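Long-range contacts in GTP-binding protein (Thermus thermophilus, PDB 2DBY), which binds guanine nucleotide, here GDP, and probably works as a ribosome-binding ATPase of the OBG family, YchF/OLA1 subfamily: residues L136-A141 with P197-K202; G177-T182 with L232-E237. All blocks are in the same frame, centred on the assembly; numbering follows the deposited sequence.

Interaction 1: residues L136-A141 with P197-K202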
loop_
_atom_site.group_PDB
_atom_site.type_symbol
_atom_site.label_atom_id
_atom_site.label_comp_id
_atom_site.label_asym_id
_atom_site.label_seq_id
_atom_site.Cartn_x
_atom_site.Cartn_y
_atom_site.Cartn_z
ATOM N N LEU A 136 -1.014 -20.335 -4.002
ATOM C CA LEU A 136 -2.143 -21.012 -4.627
ATOM C C LEU A 136 -2.457 -22.295 -3.875
ATOM O O LEU A 136 -3.613 -22.568 -3.608
ATOM C CB LEU A 136 -1.833 -21.350 -6.092
ATOM C CG LEU A 136 -1.961 -20.231 -7.116
ATOM C CD1 LEU A 136 -1.213 -20.623 -8.379
ATOM C CD2 LEU A 136 -3.441 -19.982 -7.425
ATOM N N LEU A 137 -1.430 -23.072 -3.520
ATOM C CA LEU A 137 -1.652 -24.323 -2.809
ATOM C C LEU A 137 -2.337 -24.065 -1.477
ATOM O O LEU A 137 -3.241 -24.808 -1.071
ATOM C CB LEU A 137 -0.318 -25.061 -2.596
ATOM C CG LEU A 137 0.257 -25.658 -3.889
ATOM C CD1 LEU A 137 1.676 -26.185 -3.624
ATOM C CD2 LEU A 137 -0.631 -26.778 -4.373
ATOM N N ALA A 138 -1.925 -23.011 -0.778
ATOM C CA ALA A 138 -2.561 -22.713 0.504
ATOM C C ALA A 138 -4.025 -22.296 0.304
ATOM O O ALA A 138 -4.920 -22.703 1.072
ATOM C CB ALA A 138 -1.785 -21.583 1.229
ATOM N N ASP A 139 -4.262 -21.494 -0.732
ATOM C CA ASP A 139 -5.610 -20.993 -1.020
ATOM C C ASP A 139 -6.556 -22.109 -1.457
ATOM O O ASP A 139 -7.755 -22.061 -1.130
ATOM C CB ASP A 139 -5.574 -19.936 -2.120
ATOM C CG ASP A 139 -5.191 -18.551 -1.596
ATOM O OD1 ASP A 139 -5.116 -18.380 -0.361
ATOM O OD2 ASP A 139 -4.994 -17.634 -2.422
ATOM N N LEU A 140 -6.026 -23.084 -2.194
ATOM C CA LEU A 140 -6.877 -24.204 -2.647
ATOM C C LEU A 140 -7.320 -24.994 -1.422
ATOM O O LEU A 140 -8.469 -25.397 -1.328
ATOM C CB LEU A 140 -6.128 -25.098 -3.651
ATOM C CG LEU A 140 -5.953 -24.443 -5.025
ATOM C CD1 LEU A 140 -4.923 -25.215 -5.881
ATOM C CD2 LEU A 140 -7.306 -24.445 -5.724
ATOM N N ALA A 141 -6.408 -25.209 -0.472
ATOM C CA ALA A 141 -6.764 -25.911 0.755
ATOM C C ALA A 141 -7.811 -25.110 1.544
ATOM O O ALA A 141 -8.759 -25.656 2.110
ATOM C CB ALA A 141 -5.499 -26.133 1.611
ATOM N N PRO A 197 -9.987 -13.965 3.478
ATOM C CA PRO A 197 -8.952 -13.233 2.731
ATOM C C PRO A 197 -7.888 -14.131 2.132
ATOM O O PRO A 197 -6.817 -14.295 2.706
ATOM C CB PRO A 197 -8.367 -12.262 3.781
ATOM C CG PRO A 197 -9.398 -12.220 4.882
ATOM C CD PRO A 197 -9.930 -13.646 4.917
ATOM N N LEU A 198 -8.181 -14.692 0.962
ATOM C CA LEU A 198 -7.254 -15.588 0.275
ATOM C C LEU A 198 -5.917 -14.901 0.016
ATOM O O LEU A 198 -5.864 -13.706 -0.276
ATOM C CB LEU A 198 -7.837 -16.054 -1.064
ATOM C CG LEU A 198 -9.099 -16.916 -0.933
ATOM C CD1 LEU A 198 -9.555 -17.333 -2.345
ATOM C CD2 LEU A 198 -8.814 -18.135 -0.055
ATOM N N LEU A 199 -4.835 -15.667 0.125
ATOM C CA LEU A 199 -3.512 -15.096 -0.082
ATOM C C LEU A 199 -3.331 -14.518 -1.486
ATOM O O LEU A 199 -2.700 -13.456 -1.655
ATOM C CB LEU A 199 -2.444 -16.157 0.182
ATOM C CG LEU A 199 -2.549 -16.795 1.574
ATOM C CD1 LEU A 199 -1.335 -17.698 1.744
ATOM C CD2 LEU A 199 -2.577 -15.729 2.721
ATOM N N THR A 200 -3.874 -15.202 -2.490
ATOM C CA THR A 200 -3.741 -14.739 -3.868
ATOM C C THR A 200 -4.736 -13.647 -4.242
ATOM O O THR A 200 -4.746 -13.191 -5.388
ATOM C CB THR A 200 -3.852 -15.895 -4.907
ATOM O OG1 THR A 200 -5.130 -16.519 -4.788
ATOM C CG2 THR A 200 -2.756 -16.933 -4.667
ATOM N N ALA A 201 -5.550 -13.226 -3.276
ATOM C CA ALA A 201 -6.492 -12.119 -3.491
ATOM C C ALA A 201 -5.799 -10.789 -3.111
ATOM O O ALA A 201 -6.279 -9.696 -3.476
ATOM C CB ALA A 201 -7.782 -12.321 -2.642
ATOM N N LYS A 202 -4.686 -10.866 -2.379
ATOM C CA LYS A 202 -3.967 -9.642 -2.005
ATOM C C LYS A 202 -3.342 -8.992 -3.247
ATOM O O LYS A 202 -2.806 -9.679 -4.133
ATOM C CB LYS A 202 -2.849 -9.952 -0.977
ATOM C CG LYS A 202 -3.357 -10.646 0.300
ATOM C CD LYS A 202 -2.200 -11.088 1.213
ATOM C CE LYS A 202 -2.701 -11.909 2.407
ATOM N NZ LYS A 202 -3.406 -11.076 3.430
#
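Asp139 points its carboxylate from the helix straight at the turn formed by Leu198, Leu199 and Thr200, and both of its oxygens are taken up there. OD1 accepts the backbone N of Leu199 at 2.8 Å, and OD2 accepts the N of Thr200 at 2.7 Å, the second bond being the straighter (162° at the hydrogen against 145°). Both amides use syn lone pairs, each on the side of its oxygen nearer the other one, so the carboxylate receives consecutive N-H groups as a fork. Thr200 OG1 adds a third donor, meeting OD2 at 2.6 Å nearly along the C-O axis; the hydroxyl in turn accepts from the backbone N of Ala180. The chi1 of Thr200 (60°) places OG1 between the backbone N and the carbonyl carbon, while CG2 lies against the N-terminal side of the segment, 3.9 Å from Leu136 N. The amides belong to the short 3-10 turn 199-201, whose first N-H groups have no earlier turn to bond to; Asp139 thus joins the long helix 124-156, here within its predicted coiled-coil part, to the loop leading into strand 204-209 of the G domain. Three donors on one buried carboxylate would probably favour its ionised form. Carbon surrounds the polar group: Leu198 passes obliquely, its CB 3.5 Å from OD2 and its CD2 close to OD1. On the side of Leu199, CD1 reaches Ala138 CB at 3.9 Å, and both residues also touch Leu94 of helix 91-98. Leu136 crosses Thr200 at about a right angle, CD2 lying 4.2 Å from CG2.

Interaction 2: residues G177-T182 with L232-E237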
loop_
_atom_site.group_PDB
_atom_site.type_symbol
_atom_site.label_atom_id
_atom_site.label_comp_id
_atom_site.label_asym_id
_atom_site.label_seq_id
_atom_site.Cartn_x
_atom_site.Cartn_y
_atom_site.Cartn_z
ATOM N N GLY A 177 -4.676 -22.514 -11.900
ATOM C CA GLY A 177 -3.412 -21.854 -11.598
ATOM C C GLY A 177 -3.489 -20.333 -11.625
ATOM O O GLY A 177 -2.464 -19.658 -11.719
ATOM N N LYS A 178 -4.701 -19.787 -11.542
ATOM C CA LYS A 178 -4.894 -18.330 -11.583
ATOM C C LYS A 178 -5.177 -17.751 -10.188
ATOM O O LYS A 178 -5.885 -18.346 -9.378
ATOM C CB LYS A 178 -6.020 -17.987 -12.557
ATOM C CG LYS A 178 -5.655 -18.474 -13.979
ATOM C CD LYS A 178 -6.864 -18.713 -14.836
ATOM C CE LYS A 178 -6.451 -19.510 -16.095
ATOM N NZ LYS A 178 -7.631 -19.797 -16.955
ATOM N N PRO A 179 -4.639 -16.574 -9.894
ATOM C CA PRO A 179 -4.854 -15.975 -8.569
ATOM C C PRO A 179 -6.234 -15.397 -8.328
ATOM O O PRO A 179 -6.871 -14.909 -9.260
ATOM C CB PRO A 179 -3.774 -14.890 -8.502
ATOM C CG PRO A 179 -3.669 -14.452 -9.973
ATOM C CD PRO A 179 -3.824 -15.710 -10.775
ATOM N N ALA A 180 -6.673 -15.392 -7.069
ATOM C CA ALA A 180 -7.986 -14.856 -6.757
ATOM C C ALA A 180 -8.072 -13.378 -7.156
ATOM O O ALA A 180 -9.140 -12.903 -7.530
ATOM C CB ALA A 180 -8.319 -15.028 -5.255
ATOM N N ARG A 181 -6.944 -12.669 -7.159
ATOM C CA ARG A 181 -6.999 -11.243 -7.467
ATOM C C ARG A 181 -7.445 -10.924 -8.909
ATOM O O ARG A 181 -7.918 -9.807 -9.160
ATOM C CB ARG A 181 -5.645 -10.562 -7.167
ATOM C CG ARG A 181 -4.568 -10.759 -8.267
ATOM C CD ARG A 181 -3.174 -10.313 -7.725
ATOM N NE ARG A 181 -2.562 -11.311 -6.832
ATOM C CZ ARG A 181 -1.744 -12.287 -7.219
ATOM N NH1 ARG A 181 -1.397 -12.435 -8.491
ATOM N NH2 ARG A 181 -1.266 -13.144 -6.329
ATOM N N THR A 182 -7.326 -11.883 -9.826
ATOM C CA THR A 182 -7.765 -11.640 -11.211
ATOM C C THR A 182 -9.164 -12.168 -11.495
ATOM O O THR A 182 -9.640 -12.088 -12.627
ATOM C CB THR A 182 -6.832 -12.250 -12.263
ATOM O OG1 THR A 182 -6.660 -13.657 -12.031
ATOM C CG2 THR A 182 -5.464 -11.530 -12.255
ATOM N N LEU A 232 0.672 -8.580 -16.254
ATOM C CA LEU A 232 -0.658 -8.417 -16.842
ATOM C C LEU A 232 -1.498 -9.665 -16.628
ATOM O O LEU A 232 -2.700 -9.561 -16.372
ATOM C CB LEU A 232 -0.556 -8.091 -18.335
ATOM C CG LEU A 232 -1.838 -7.552 -18.959
ATOM C CD1 LEU A 232 -2.239 -6.259 -18.232
ATOM C CD2 LEU A 232 -1.616 -7.291 -20.460
ATOM N N GLU A 233 -0.861 -10.833 -16.690
ATOM C CA GLU A 233 -1.559 -12.108 -16.490
ATOM C C GLU A 233 -1.929 -12.328 -15.042
ATOM O O GLU A 233 -2.954 -12.927 -14.736
ATOM C CB GLU A 233 -0.693 -13.285 -16.934
ATOM C CG GLU A 233 -0.343 -13.260 -18.396
ATOM C CD GLU A 233 0.445 -14.476 -18.810
ATOM O OE1 GLU A 233 0.589 -14.691 -20.029
ATOM O OE2 GLU A 233 0.924 -15.216 -17.923
ATOM N N GLU A 234 -1.092 -11.839 -14.143
ATOM C CA GLU A 234 -1.335 -12.022 -12.709
ATOM C C GLU A 234 -2.069 -10.881 -12.011
ATOM O O GLU A 234 -2.305 -10.957 -10.800
ATOM C CB GLU A 234 0.016 -12.271 -12.006
ATOM C CG GLU A 234 0.756 -13.520 -12.524
ATOM C CD GLU A 234 -0.085 -14.807 -12.443
ATOM O OE1 GLU A 234 -0.302 -15.452 -13.495
ATOM O OE2 GLU A 234 -0.528 -15.182 -11.346
ATOM N N GLY A 235 -2.424 -9.827 -12.752
ATOM C CA GLY A 235 -3.121 -8.698 -12.143
ATOM C C GLY A 235 -2.247 -7.908 -11.169
ATOM O O GLY A 235 -2.750 -7.319 -10.212
ATOM N N ALA A 236 -0.937 -7.889 -11.418
ATOM C CA ALA A 236 0.026 -7.168 -10.559
ATOM C C ALA A 236 0.466 -5.858 -11.226
ATOM O O ALA A 236 0.325 -5.690 -12.444
ATOM C CB ALA A 236 1.263 -8.056 -10.329
ATOM N N GLU A 237 0.999 -4.933 -10.427
ATOM C CA GLU A 237 1.516 -3.677 -10.960
ATOM C C GLU A 237 3.026 -3.844 -10.940
ATOM O O GLU A 237 3.528 -4.711 -10.227
ATOM C CB GLU A 237 1.121 -2.508 -10.069
ATOM C CG GLU A 237 -0.364 -2.189 -10.135
ATOM C CD GLU A 237 -0.829 -1.976 -11.565
ATOM O OE1 GLU A 237 -0.198 -1.166 -12.284
ATOM O OE2 GLU A 237 -1.820 -2.615 -11.979
HETATM O O HOH W 1 -4.872 -14.825 -14.018
#
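The carbonyl oxygen of Glu234 receives NH1 of Arg181 at 2.9 Å, a nearly straight bond (166°) that meets a lone pair in the carbonyl plane. The oxygen also lies only 3° out of the guanidinium plane, so the group is met at its edge. The aliphatic part of Arg181 runs past the same carbonyl, CD standing 3.3 Å from Glu234 O. A bend at chi3 (78°) brings one face of the guanidinium against Pro179 CB, which sits offset toward its rim. Elsewhere, NE bonds to Lys202 O and NH2 forms a salt bridge with Glu132. Helix 222-234 ends here: Gly235 has positive phi, and the chain turns toward strand 237-241, so the arginine takes up a carbonyl at the helix C-terminus, in the beta-alpha-beta crossover from strand 204-209 to its parallel neighbour 237-241 in the G-domain sheet. Shortening Arg181 to an alanine would probably leave the Glu234 carbonyl without this donor and Glu132 without its charged mate. The Glu234 side chain, bent at chi2, curls back toward the loop and crosses Pro179 at about a right angle, with OE2 3.4 Å from Pro179 CD, while the approach of OE2 to Arg181 NH1, 4.1 Å, is too long for a salt bridge. Thr182 lays CG2 over the helix end, 3.5 Å from Gly235 N. The threonine hydroxyl bonds to His173 and to a water, which donates a bond of 2.8 Å to Glu233 O.

Interaction 1 is buried and interaction 2 lies at the surface, their centres about 12 Å apart, yet they meet directly: Thr200 O probably accepts a hydrogen bond from Arg181 N, and Leu136 CD2 packs on Lys178 O. The loop 177-182 therefore lies between the 197-202 turn and the end of helix 222-234. Helix 124-156 serves both, through Asp139 in the first and Glu132 in the second. Their chemistry is reversed: in interaction 1 an acidic side chain accepts from backbone amides amid leucines, whereas in interaction 2 a basic side chain donates to a backbone carbonyl, and water helps bridge the segments.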